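Local atomic coordinates of uncharacterized protein (Bacteroides uniformis ATCC 8492, PDB entry 4Q68), a protein that probably acts as an N-acetylmuramoyl-L-alanine amidase of the NlpC/P60 type, cutting the bond between glycan and peptide in bacterial cell-wall fragments. Residues A68-L71 against Q72-R75; Q105-T108 against G109-P113; S124-P127 against Q128-K131; E138-A141 against K142-I146. All blocks are in the same frame, centred on the assembly; numbering follows the deposited sequence.

Interaction 1 of 4, residues A68-L71 against Q72-R75; sequences ADNL and QKIR
Leu71 and Arg75 are one helical turn apart, and their side chains leave the helix together and pack flank to flank. The arginine can be followed outward from the backbone. Its CB lies 3.4 Å from Leu71 O, the carbonyl that also accepts the bond from Arg75 N. CG stands opposite the backbone N (chi1 176°), and the chain then bends at chi3 (-66°). This bend lays the guanidinium beside the leucine methyls. Leu71 CD1 sits over one face of the group, offset toward its rim, with Arg75 NH2 3.9 Å away. Leu71 CD2 is 4.1 Å from Arg75 NH1. The polar tip is held from elsewhere: NE forms a salt bridge with Glu46 of helix 41-53, and NH1 bonds to Val33 O.

All of this happens on the last two turns of helix 64-75. Backbone bonds from each residue of 72-75 to the carbonyl four positions earlier run through it. Leu71 O has a second, weak donor in Ile74 N.

The other flanks are more polar. A water bridges Asp69 and Gln72, donating to Asp69 OD1 at 2.9 Å and to Gln72 OE1 at 2.7 Å. The amide nitrogen of Gln72 bonds to Gly79 O. Lys73 runs extended alongside Asn70; in one of its two conformers Lys73 CE comes 3.5 Å from Asn70 OD1. The ND2 of that asparagine bonds to Thr54 OG1. Ile74 CD1 rests 3.4 Å from Asn70 O.

Interaction 2 of 4, residues Q105-T108 against G109-P113; sequences QDVT and GAMSP
The backbone turns from strand into a short helix here, with Val107 O accepting from both Ala110 N (3.0 Å) and Met111 N (2.9 Å) and Thr108 O taking Ser112 N at 3.0 Å.

Asp106 is the N-cap of helix 107-111. Its OD1 accepts from Gly109 N at 2.9 Å, and the donor stands well above the carboxylate plane. CG is turned away from the backbone N (chi1 -173°), which swings the carboxylate over the first turn. The other oxygen, OD2, forms a salt bridge with Arg234 on strand 230-238. One carboxylate thus joins the start of the helix to the antiparallel sheet.

The apolar contact is between Val107 and Met111, a selenomethionine whose chain bends at chi2 and chi3. Their side chains cross at a slant. In one of the two conformers of Met111, its CG is 3.9 Å from CG1 of Val107. Trp170 touches both residues.

At the far end, Thr108 CG2 meets Ser112 CB at 4.1 Å. Ser112 is the first residue to leave the helical backbone conformation. Thr108 OG1 bonds to Val235 N, and Ser112 OG bonds to Tyr157 O. The carbonyl of Ser112 accepts from His156 ND1, on strand 154-156.

Interaction 3 of 4, residues S124-P127 against Q128-K131; sequences SSHP and QLYK
His126 and Leu129 meet where the chain leaves helix 122-125 and makes a short 3-10 turn. The close part of the contact is the turn itself. Two successive i to i+3 bonds make it: Leu129 N bonds to His126 O at 3.1 Å, and Tyr130 N bonds to Pro127 O at 3.1 Å. Leu129 CD1 packs on His126 CB at 3.7 Å. In one of the two conformers of Tyr130, His126 O lies at the edge of the ring, near its plane, 3.5 Å from Tyr130 CD2. Gln128 lies alongside the Pro127 ring. Its chain bends at chi2 (95°), turning the amide back so that OE1 is 3.4 Å from Pro127 CD. Tyr130 also touches the attached N-acetylglucosamine, and Pro127 leans on Val140 of helix 137-150.

The outer side is joined through a water. This water donates to Gln128 OE1 at 2.7 Å and is hydrogen-bonded in the ring plane to His126 ND1, also at 2.7 Å. Backbone bonds thus hold the turn, while the water couples the amide to the imidazole without a direct bond between them.

Interaction 4 of 4, residues E138-A141 against K142-I146; sequences ENVA and KMKKI
Helix 137-150 sets Glu138 one turn before Lys142, and their extended side chains run alongside each other in the i to i+4 spacing of a helical salt bridge. The bridge is long: Glu138 OE2 is 3.6 Å from Lys142 NZ. The two chains leave the backbone differently. The carboxylate arm of Glu138 points away from its own backbone N (chi1 -174°), whereas Lys142 CG is anti to the carbonyl carbon (chi1 -75°). The lysine runs back along the helix toward the glutamate, and its CE passes 4.0 Å from Glu138 CG. Near its root, Lys142 CG lies 3.4 Å from Glu138 O.

The ammonium group has a second partner. It donates to a water at 3.0 Å, and that water donates to Asn139 OD1 at 2.8 Å. Lys142 thus has a long salt bridge to the carboxylate and a water-mediated link to the amide. Asn139 ND2 bonds to Gln132 O, which ties this side to helix 131-134. The charges lie at the surface, so the pairing is probably modest in strength.

Val140 and Lys144 make a different kind of pair. The lysine chain is extended and slants across the valine, so methylene meets methyl, with CE near CG1. Met143, a selenomethionine, is bent at chi2 and chi3 and leads away from these pairs. It touches Leu133, Tyr90 and Met123. Beneath the Val140 and Lys144 side chains, Lys144 N bonds to Val140 O at 2.9 Å.

From the N terminus the four contacts follow in series, and none nests in or crosses another. Each is local, so none closes a long loop. Interaction 1 lies at the end of helix 64-75, which packs on helix 41-53. Interaction 2 turns strand 104-106 into helix 107-111 beside strand 230-238. Its centre is about 24 Å from that of interaction 1. Interaction 3 forms the turn after helix 122-125, and interaction 4 lies on helix 137-150. These last two touch, with centres about 11 Å apart: Ser124 CB packs on Lys144 CG at 3.5 Å. Together they join the two helices at the surface, about 32 and 29 Å from interaction 2, between centres.

Interaction 1 of 4, residues A68-L71 against Q72-R75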
ATOM      1  N   ALA A  68       0.370   6.399  16.810  1.00  7.74           N
ATOM      2  CA  ALA A  68      -0.722   7.108  16.163  1.00  7.71           C
ATOM      3  C   ALA A  68      -0.200   8.239  15.298  1.00  7.49           C
ATOM      4  O   ALA A  68      -0.688   8.445  14.185  1.00  7.72           O
ATOM      5  CB  ALA A  68      -1.702   7.631  17.211  1.00  8.31           C
ATOM      6  N   ASP A  69       0.781   8.982  15.802  1.00  8.16           N
ATOM      7  CA  ASP A  69       1.340  10.082  15.011  1.00  8.10           C
ATOM      8  C   ASP A  69       1.994   9.572  13.720  1.00  7.24           C
ATOM      9  O   ASP A  69       1.855  10.189  12.660  1.00  7.58           O
ATOM     10  CB  ASP A  69       2.353  10.882  15.820  1.00 10.23           C
ATOM     11  CG  ASP A  69       1.705  11.791  16.871  1.00 13.29           C
ATOM     12  OD1 ASP A  69       0.475  12.026  16.840  1.00 16.21           O
ATOM     13  OD2 ASP A  69       2.467  12.273  17.716  1.00 17.72           O
ATOM     14  N   ASN A  70       2.710   8.458  13.801  1.00  6.83           N
ATOM     15  CA  ASN A  70       3.301   7.878  12.599  1.00  6.43           C
ATOM     16  C   ASN A  70       2.244   7.343  11.656  1.00  5.95           C
ATOM     17  O   ASN A  70       2.334   7.549  10.445  1.00  6.42           O
ATOM     18  CB  ASN A  70       4.326   6.815  12.968  1.00  7.41           C
ATOM     19  CG  ASN A  70       5.614   7.435  13.421  1.00  8.88           C
ATOM     20  OD1 ASN A  70       6.041   8.446  12.865  1.00 10.77           O
ATOM     21  ND2 ASN A  70       6.225   6.868  14.441  1.00 10.71           N
ATOM     22  N   LEU A  71       1.222   6.684  12.178  1.00  6.13           N
ATOM     23  CA  LEU A  71       0.134   6.204  11.340  1.00  6.01           C
ATOM     24  C   LEU A  71      -0.519   7.366  10.604  1.00  5.68           C
ATOM     25  O   LEU A  71      -0.820   7.265   9.411  1.00  5.74           O
ATOM     26  CB  LEU A  71      -0.888   5.430  12.164  1.00  6.13           C
ATOM     27  CG  LEU A  71      -2.068   4.881  11.378  1.00  6.42           C
ATOM     28  CD1 LEU A  71      -1.620   3.868  10.347  1.00  7.27           C
ATOM     29  CD2 LEU A  71      -3.090   4.291  12.323  1.00  7.19           C
ATOM     30  N   GLN A  72      -0.752   8.468  11.312  1.00  5.84           N
ATOM     31  CA  GLN A  72      -1.367   9.638  10.710  1.00  5.94           C
ATOM     32  C   GLN A  72      -0.504  10.206   9.579  1.00  6.05           C
ATOM     33  O   GLN A  72      -1.027  10.620   8.544  1.00  6.46           O
ATOM     34  CB  GLN A  72      -1.623  10.670  11.780  1.00  6.53           C
ATOM     35  CG  GLN A  72      -2.360  11.901  11.312  1.00  7.59           C
ATOM     36  CD  GLN A  72      -2.683  12.803  12.477  1.00  9.26           C
ATOM     37  OE1 GLN A  72      -3.099  12.317  13.529  1.00 11.26           O
ATOM     38  NE2 GLN A  72      -2.477  14.103  12.313  1.00 11.72           N
ATOM     39  N   LYS A  73       0.810  10.231   9.780  1.00  6.33           N
ATOM     40  CA  LYS A  73       1.676  10.775   8.741  0.65  7.29           C
ATOM     41  C   LYS A  73       1.770   9.867   7.516  1.00  6.06           C
ATOM     42  O   LYS A  73       2.019  10.365   6.420  1.00  6.65           O
ATOM     43  CB  LYS A  73       3.033  11.213   9.268  0.65 10.03           C
ATOM     44  CG  LYS A  73       4.138  10.213   9.260  0.65 11.33           C
ATOM     45  CD  LYS A  73       5.432  10.885   9.717  0.65 11.24           C
ATOM     46  CE  LYS A  73       6.580   9.922   9.784  0.65 12.76           C
ATOM     47  NZ  LYS A  73       7.850  10.663  10.072  0.65 15.23           N
ATOM     48  N   ILE A  74       1.522   8.572   7.681  1.00  5.52           N
ATOM     49  CA  ILE A  74       1.479   7.611   6.587  1.00  5.29           C
ATOM     50  C   ILE A  74       0.156   7.680   5.835  1.00  5.32           C
ATOM     51  O   ILE A  74       0.113   7.597   4.610  1.00  5.63           O
ATOM     52  CB  ILE A  74       1.691   6.186   7.153  1.00  5.57           C
ATOM     53  CG1 ILE A  74       3.110   6.026   7.676  1.00  5.68           C
ATOM     54  CG2 ILE A  74       1.384   5.119   6.109  1.00  6.00           C
ATOM     55  CD1 ILE A  74       3.260   4.877   8.648  1.00  6.19           C
ATOM     56  N   ARG A  75      -0.941   7.779   6.571  1.00  5.38           N
ATOM     57  CA  ARG A  75      -2.261   7.588   5.990  1.00  5.28           C
ATOM     58  C   ARG A  75      -2.818   8.856   5.339  1.00  5.45           C
ATOM     59  O   ARG A  75      -3.628   8.753   4.407  1.00  6.10           O
ATOM     60  CB  ARG A  75      -3.226   7.063   7.067  1.00  5.45           C
ATOM     61  CG  ARG A  75      -4.659   6.930   6.589  1.00  6.02           C
ATOM     62  CD  ARG A  75      -5.532   6.205   7.587  1.00  6.41           C
ATOM     63  NE  ARG A  75      -5.125   4.821   7.744  1.00  6.23           N
ATOM     64  CZ  ARG A  75      -5.474   4.057   8.770  1.00  6.26           C
ATOM     65  NH1 ARG A  75      -6.269   4.525   9.726  1.00  6.99           N
ATOM     66  NH2 ARG A  75      -5.001   2.811   8.831  1.00  6.84           N
TER
HETATM   67  O   HOH W   1      -2.169  11.417  15.947  1.00 21.48           O

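Interaction 2 of 4, residues Q105-T108 against G109-P113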
ATOM      1  N   GLN A 105      11.521   5.138   0.460  1.00  6.91           N
ATOM      2  CA  GLN A 105      12.328   5.177  -0.754  0.60  7.51           C
ATOM      3  C   GLN A 105      11.625   4.374  -1.830  1.00  6.35           C
ATOM      4  O   GLN A 105      11.080   3.309  -1.566  1.00  6.86           O
ATOM      5  CB  GLN A 105      13.706   4.565  -0.517  0.60  9.84           C
ATOM      6  CG  GLN A 105      14.592   5.404   0.335  0.60 12.36           C
ATOM      7  CD  GLN A 105      15.816   4.680   0.843  0.60 15.77           C
ATOM      8  OE1 GLN A 105      15.849   3.453   0.914  0.60 18.27           O
ATOM      9  NE2 GLN A 105      16.831   5.443   1.219  0.60 19.01           N
ATOM     10  N   ASP A 106      11.652   4.901  -3.051  1.00  6.21           N
ATOM     11  CA  ASP A 106      11.073   4.251  -4.218  1.00  6.27           C
ATOM     12  C   ASP A 106      12.167   3.390  -4.850  1.00  6.12           C
ATOM     13  O   ASP A 106      13.011   3.859  -5.609  1.00  7.12           O
ATOM     14  CB  ASP A 106      10.503   5.306  -5.158  1.00  6.46           C
ATOM     15  CG  ASP A 106       9.736   4.714  -6.315  1.00  6.15           C
ATOM     16  OD1 ASP A 106       9.955   3.515  -6.604  1.00  6.28           O
ATOM     17  OD2 ASP A 106       8.896   5.442  -6.905  1.00  6.58           O
ATOM     18  N   VAL A 107      12.167   2.113  -4.491  1.00  5.81           N
ATOM     19  CA  VAL A 107      13.221   1.193  -4.911  1.00  6.28           C
ATOM     20  C   VAL A 107      13.109   0.869  -6.394  1.00  6.12           C
ATOM     21  O   VAL A 107      14.113   0.908  -7.112  1.00  6.76           O
ATOM     22  CB  VAL A 107      13.220  -0.086  -4.063  1.00  6.50           C
ATOM     23  CG1 VAL A 107      14.312  -1.028  -4.490  1.00  7.48           C
ATOM     24  CG2 VAL A 107      13.348   0.241  -2.588  1.00  7.37           C
ATOM     25  N   THR A 108      11.912   0.541  -6.878  1.00  5.81           N
ATOM     26  CA  THR A 108      11.742   0.345  -8.315  1.00  5.58           C
ATOM     27  C   THR A 108      12.141   1.599  -9.104  1.00  6.05           C
ATOM     28  O   THR A 108      12.641   1.479 -10.223  1.00  6.52           O
ATOM     29  CB  THR A 108      10.308  -0.128  -8.683  1.00  5.46           C
ATOM     30  OG1 THR A 108       9.381   0.241  -7.657  1.00  5.76           O
ATOM     31  CG2 THR A 108      10.259  -1.625  -8.853  1.00  6.13           C
ATOM     32  N   GLY A 109      11.956   2.786  -8.520  1.00  6.52           N
ATOM     33  CA  GLY A 109      12.401   4.033  -9.142  1.00  7.11           C
ATOM     34  C   GLY A 109      13.873   4.007  -9.526  1.00  7.75           C
ATOM     35  O   GLY A 109      14.257   4.567 -10.539  1.00 10.62           O
ATOM     36  N   ALA A 110      14.697   3.374  -8.702  1.00  8.03           N
ATOM     37  CA  ALA A 110      16.129   3.265  -8.947  1.00  9.52           C
ATOM     38  C   ALA A 110      16.518   2.011  -9.705  1.00  8.84           C
ATOM     39  O   ALA A 110      17.473   2.035 -10.473  1.00 11.08           O
ATOM     40  CB  ALA A 110      16.879   3.291  -7.622  1.00 11.27           C
HETATM   41  N   MSE A 111      15.806   0.912  -9.504  1.00  7.73           N
HETATM   42  CA  MSE A 111      16.299  -0.396  -9.912  0.50  8.21           C
HETATM   43  C   MSE A 111      15.632  -1.000 -11.140  1.00  8.03           C
HETATM   44  O   MSE A 111      16.183  -1.926 -11.723  1.00 10.05           O
HETATM   45  CB  MSE A 111      16.192  -1.377  -8.746  0.50  7.94           C
HETATM   46  CG  MSE A 111      16.806  -0.863  -7.460  0.50  8.03           C
HETATM   47 SE   MSE A 111      18.633  -0.174  -7.659  0.38  8.24          SE
HETATM   48  CE  MSE A 111      19.537  -1.862  -7.803  0.50  9.21           C
ATOM     49  N   SER A 112      14.460  -0.504 -11.528  1.00  7.86           N
ATOM     50  CA  SER A 112      13.784  -1.052 -12.695  1.00  8.13           C
ATOM     51  C   SER A 112      13.738  -0.044 -13.818  1.00  9.05           C
ATOM     52  O   SER A 112      13.271   1.077 -13.614  1.00 10.49           O
ATOM     53  CB  SER A 112      12.351  -1.444 -12.384  1.00  8.58           C
ATOM     54  OG  SER A 112      11.753  -1.909 -13.580  1.00  9.08           O
ATOM     55  N   PRO A 113      14.179  -0.439 -15.027  1.00 10.09           N
ATOM     56  CA  PRO A 113      14.126   0.482 -16.163  1.00 11.32           C
ATOM     57  C   PRO A 113      12.736   0.708 -16.757  1.00 10.33           C
ATOM     58  O   PRO A 113      12.523   1.652 -17.522  1.00 12.65           O
ATOM     59  CB  PRO A 113      15.027  -0.204 -17.192  1.00 13.60           C
ATOM     60  CG  PRO A 113      14.906  -1.655 -16.891  1.00 13.10           C
ATOM     61  CD  PRO A 113      14.849  -1.707 -15.389  1.00 11.67           C
TER

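Interaction 3 of 4, residues S124-P127 against Q128-K131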
ATOM      1  N   SER A 124     -13.486   8.959  -8.807  1.00  5.99           N
ATOM      2  CA  SER A 124     -14.424   9.958  -9.311  1.00  6.61           C
ATOM      3  C   SER A 124     -15.281   9.405 -10.442  1.00  6.94           C
ATOM      4  O   SER A 124     -16.395   9.866 -10.654  1.00  8.47           O
ATOM      5  CB  SER A 124     -13.736  11.232  -9.768  1.00  7.15           C
ATOM      6  OG  SER A 124     -13.032  11.024 -10.963  1.00  7.17           O
ATOM      7  N   SER A 125     -14.768   8.426 -11.175  1.00  6.82           N
ATOM      8  CA  SER A 125     -15.511   7.783 -12.258  0.80  7.47           C
ATOM      9  C   SER A 125     -16.618   6.875 -11.749  1.00  7.11           C
ATOM     10  O   SER A 125     -17.580   6.595 -12.462  1.00  8.35           O
ATOM     11  CB  SER A 125     -14.573   6.954 -13.140  0.80  8.54           C
ATOM     12  OG  SER A 125     -13.699   7.800 -13.874  0.80 11.64           O
ATOM     13  N   HIS A 126     -16.455   6.383 -10.523  1.00  6.66           N
ATOM     14  CA  HIS A 126     -17.363   5.397  -9.933  1.00  7.39           C
ATOM     15  C   HIS A 126     -17.753   5.791  -8.510  1.00  7.10           C
ATOM     16  O   HIS A 126     -17.543   5.034  -7.569  1.00  7.59           O
ATOM     17  CB  HIS A 126     -16.705   4.016  -9.964  1.00  7.50           C
ATOM     18  CG  HIS A 126     -16.356   3.576 -11.349  1.00  7.98           C
ATOM     19  ND1 HIS A 126     -17.317   3.408 -12.325  1.00  9.53           N
ATOM     20  CD2 HIS A 126     -15.170   3.303 -11.939  1.00  9.56           C
ATOM     21  CE1 HIS A 126     -16.740   3.049 -13.451  1.00 10.24           C
ATOM     22  NE2 HIS A 126     -15.442   2.964 -13.246  1.00  9.74           N
ATOM     23  N   PRO A 127     -18.339   6.981  -8.353  1.00  7.21           N
ATOM     24  CA  PRO A 127     -18.575   7.503  -6.999  1.00  7.79           C
ATOM     25  C   PRO A 127     -19.614   6.706  -6.214  1.00  7.41           C
ATOM     26  O   PRO A 127     -19.634   6.765  -4.987  1.00  7.95           O
ATOM     27  CB  PRO A 127     -19.054   8.934  -7.261  1.00  9.07           C
ATOM     28  CG  PRO A 127     -19.674   8.872  -8.624  1.00  9.19           C
ATOM     29  CD  PRO A 127     -18.801   7.925  -9.390  1.00  7.72           C
ATOM     30  N   GLN A 128     -20.458   5.961  -6.920  1.00  8.06           N
ATOM     31  CA  GLN A 128     -21.463   5.128  -6.270  1.00  8.19           C
ATOM     32  C   GLN A 128     -20.844   4.070  -5.372  1.00  8.15           C
ATOM     33  O   GLN A 128     -21.522   3.529  -4.499  1.00  9.81           O
ATOM     34  CB  GLN A 128     -22.327   4.412  -7.302  1.00  9.55           C
ATOM     35  CG  GLN A 128     -22.968   5.316  -8.341  1.00 10.18           C
ATOM     36  CD  GLN A 128     -22.167   5.426  -9.642  1.00  9.86           C
ATOM     37  OE1 GLN A 128     -20.946   5.257  -9.682  1.00 10.57           O
ATOM     38  NE2 GLN A 128     -22.867   5.748 -10.715  1.00 10.70           N
ATOM     39  N   LEU A 129     -19.573   3.747  -5.615  1.00  8.00           N
ATOM     40  CA  LEU A 129     -18.888   2.706  -4.884  1.00  8.42           C
ATOM     41  C   LEU A 129     -18.264   3.176  -3.566  1.00  7.85           C
ATOM     42  O   LEU A 129     -17.713   2.346  -2.847  1.00  9.78           O
ATOM     43  CB  LEU A 129     -17.817   2.090  -5.775  1.00  8.22           C
ATOM     44  CG  LEU A 129     -18.289   1.582  -7.135  1.00  8.85           C
ATOM     45  CD1 LEU A 129     -17.147   0.942  -7.879  1.00  8.97           C
ATOM     46  CD2 LEU A 129     -19.457   0.628  -7.004  1.00 10.88           C
ATOM     47  N   TYR A 130     -18.355   4.471  -3.254  0.60  8.20           N
ATOM     48  CA  TYR A 130     -17.723   5.046  -2.062  0.60  8.79           C
ATOM     49  C   TYR A 130     -18.721   5.933  -1.358  0.60  8.98           C
ATOM     50  O   TYR A 130     -19.192   6.918  -1.916  0.60  9.87           O
ATOM     51  CB  TYR A 130     -16.475   5.851  -2.430  0.60  9.50           C
ATOM     52  CG  TYR A 130     -15.550   5.045  -3.279  0.60  9.30           C
ATOM     53  CD1 TYR A 130     -14.647   4.165  -2.703  0.60  9.92           C
ATOM     54  CD2 TYR A 130     -15.641   5.085  -4.663  0.60  8.78           C
ATOM     55  CE1 TYR A 130     -13.827   3.379  -3.486  0.60 10.56           C
ATOM     56  CE2 TYR A 130     -14.826   4.313  -5.452  0.60  9.14           C
ATOM     57  CZ  TYR A 130     -13.926   3.458  -4.864  0.60  9.66           C
ATOM     58  OH  TYR A 130     -13.123   2.682  -5.644  0.60 11.45           O
ATOM     59  N   LYS A 131     -19.030   5.581  -0.121  1.00  9.54           N
ATOM     60  CA  LYS A 131     -20.050   6.287   0.639  1.00 10.50           C
ATOM     61  C   LYS A 131     -19.816   7.797   0.699  1.00  9.08           C
ATOM     62  O   LYS A 131     -20.753   8.578   0.581  1.00 10.24           O
ATOM     63  CB  LYS A 131     -20.108   5.700   2.049  1.00 12.98           C
ATOM     64  CG  LYS A 131     -21.169   6.288   2.937  1.00 15.37           C
ATOM     65  CD  LYS A 131     -21.347   5.470   4.215  1.00 17.06           C
ATOM     66  CE  LYS A 131     -20.082   5.428   5.108  1.00 18.34           C
ATOM     67  NZ  LYS A 131     -20.297   4.657   6.400  1.00 16.24           N
TER
HETATM   68  O   HOH W   2     -19.922   3.839 -11.802  1.00 14.01           O

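Interaction 4 of 4, residues E138-A141 against K142-I146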
ATOM      1  N   GLU A 138     -18.688  17.860  -3.478  1.00  7.84           N
ATOM      2  CA  GLU A 138     -17.468  18.519  -3.067  1.00  7.85           C
ATOM      3  C   GLU A 138     -16.319  17.516  -2.991  1.00  7.71           C
ATOM      4  O   GLU A 138     -15.220  17.793  -3.464  1.00  7.80           O
ATOM      5  CB  GLU A 138     -17.640  19.248  -1.732  1.00  9.41           C
ATOM      6  CG  GLU A 138     -16.408  20.060  -1.375  1.00 12.08           C
ATOM      7  CD  GLU A 138     -16.559  20.888  -0.118  1.00 14.67           C
ATOM      8  OE1 GLU A 138     -17.557  20.727   0.603  1.00 19.38           O
ATOM      9  OE2 GLU A 138     -15.673  21.726   0.140  1.00 19.15           O
ATOM     10  N   ASN A 139     -16.561  16.364  -2.369  1.00  7.05           N
ATOM     11  CA  ASN A 139     -15.507  15.349  -2.298  1.00  6.76           C
ATOM     12  C   ASN A 139     -15.152  14.797  -3.667  1.00  6.28           C
ATOM     13  O   ASN A 139     -13.996  14.522  -3.939  1.00  6.64           O
ATOM     14  CB  ASN A 139     -15.861  14.204  -1.359  1.00  6.75           C
ATOM     15  CG  ASN A 139     -15.735  14.576   0.111  1.00  6.84           C
ATOM     16  OD1 ASN A 139     -15.073  15.562   0.473  1.00  8.23           O
ATOM     17  ND2 ASN A 139     -16.316  13.734   0.973  1.00  7.74           N
ATOM     18  N   VAL A 140     -16.141  14.587  -4.529  1.00  6.34           N
ATOM     19  CA  VAL A 140     -15.853  14.134  -5.880  1.00  7.04           C
ATOM     20  C   VAL A 140     -14.941  15.132  -6.601  1.00  6.76           C
ATOM     21  O   VAL A 140     -13.978  14.731  -7.249  1.00  7.19           O
ATOM     22  CB  VAL A 140     -17.146  13.871  -6.673  1.00  7.37           C
ATOM     23  CG1 VAL A 140     -16.864  13.698  -8.165  1.00  7.94           C
ATOM     24  CG2 VAL A 140     -17.849  12.653  -6.116  1.00  8.18           C
ATOM     25  N   ALA A 141     -15.235  16.424  -6.492  1.00  6.81           N
ATOM     26  CA  ALA A 141     -14.418  17.434  -7.137  1.00  6.94           C
ATOM     27  C   ALA A 141     -12.996  17.442  -6.579  1.00  6.47           C
ATOM     28  O   ALA A 141     -12.029  17.564  -7.335  1.00  6.88           O
ATOM     29  CB  ALA A 141     -15.062  18.805  -7.023  1.00  7.32           C
ATOM     30  N   LYS A 142     -12.859  17.302  -5.258  1.00  6.44           N
ATOM     31  CA  LYS A 142     -11.539  17.232  -4.647  1.00  6.74           C
ATOM     32  C   LYS A 142     -10.777  16.025  -5.175  1.00  6.28           C
ATOM     33  O   LYS A 142      -9.582  16.111  -5.471  1.00  6.95           O
ATOM     34  CB  LYS A 142     -11.650  17.185  -3.128  1.00  7.33           C
ATOM     35  CG  LYS A 142     -12.010  18.523  -2.510  1.00  8.26           C
ATOM     36  CD  LYS A 142     -12.273  18.440  -1.012  1.00  9.22           C
ATOM     37  CE  LYS A 142     -12.525  19.811  -0.408  1.00 11.46           C
ATOM     38  NZ  LYS A 142     -12.754  19.736   1.037  1.00 14.38           N
HETATM   39  N   MSE A 143     -11.462  14.886  -5.305  1.00  5.98           N
HETATM   40  CA  MSE A 143     -10.808  13.697  -5.853  1.00  6.01           C
HETATM   41  C   MSE A 143     -10.398  13.888  -7.309  1.00  6.02           C
HETATM   42  O   MSE A 143      -9.317  13.446  -7.696  1.00  6.18           O
HETATM   43  CB  MSE A 143     -11.656  12.438  -5.739  1.00  6.59           C
HETATM   44  CG  MSE A 143     -11.870  11.930  -4.314  1.00  7.26           C
HETATM   45 SE   MSE A 143     -10.243  11.779  -3.231  0.75  7.58          SE
HETATM   46  CE  MSE A 143      -9.183  10.727  -4.443  1.00  7.91           C
ATOM     47  N   LYS A 144     -11.227  14.540  -8.121  1.00  6.20           N
ATOM     48  CA  LYS A 144     -10.848  14.779  -9.511  1.00  6.65           C
ATOM     49  C   LYS A 144      -9.568  15.611  -9.577  1.00  6.65           C
ATOM     50  O   LYS A 144      -8.701  15.353 -10.414  1.00  7.49           O
ATOM     51  CB  LYS A 144     -11.962  15.479 -10.281  1.00  7.08           C
ATOM     52  CG  LYS A 144     -13.152  14.608 -10.608  1.00  7.57           C
ATOM     53  CD  LYS A 144     -14.242  15.402 -11.322  1.00  8.06           C
ATOM     54  CE  LYS A 144     -15.436  14.555 -11.688  1.00  9.03           C
ATOM     55  NZ  LYS A 144     -16.540  15.364 -12.278  1.00  9.30           N
ATOM     56  N   LYS A 145      -9.436  16.625  -8.728  1.00  7.11           N
ATOM     57  CA  LYS A 145      -8.234  17.447  -8.742  0.50  7.61           C
ATOM     58  C   LYS A 145      -7.003  16.609  -8.367  1.00  7.31           C
ATOM     59  O   LYS A 145      -5.953  16.705  -9.003  1.00  8.14           O
ATOM     60  CB  LYS A 145      -8.405  18.627  -7.798  0.50  8.74           C
ATOM     61  CG  LYS A 145      -7.306  19.636  -7.890  0.50 10.41           C
ATOM     62  CD  LYS A 145      -7.497  20.737  -6.879  0.50 12.61           C
ATOM     63  CE  LYS A 145      -6.415  21.793  -7.014  0.50 15.72           C
ATOM     64  NZ  LYS A 145      -6.621  22.910  -6.054  0.50 18.20           N
ATOM     65  N   ILE A 146      -7.141  15.776  -7.342  1.00  6.48           N
ATOM     66  CA  ILE A 146      -6.060  14.880  -6.928  1.00  6.38           C
ATOM     67  C   ILE A 146      -5.682  13.927  -8.076  1.00  6.18           C
ATOM     68  O   ILE A 146      -4.500  13.735  -8.381  1.00  7.01           O
ATOM     69  CB  ILE A 146      -6.495  14.117  -5.654  1.00  7.03           C
ATOM     70  CG1 ILE A 146      -6.457  15.069  -4.445  1.00  7.30           C
ATOM     71  CG2 ILE A 146      -5.607  12.900  -5.405  1.00  7.47           C
ATOM     72  CD1 ILE A 146      -7.345  14.664  -3.316  1.00  8.07           C
TER
HETATM   73  O   HOH W   3     -15.298  18.236   1.153  0.60 13.51           O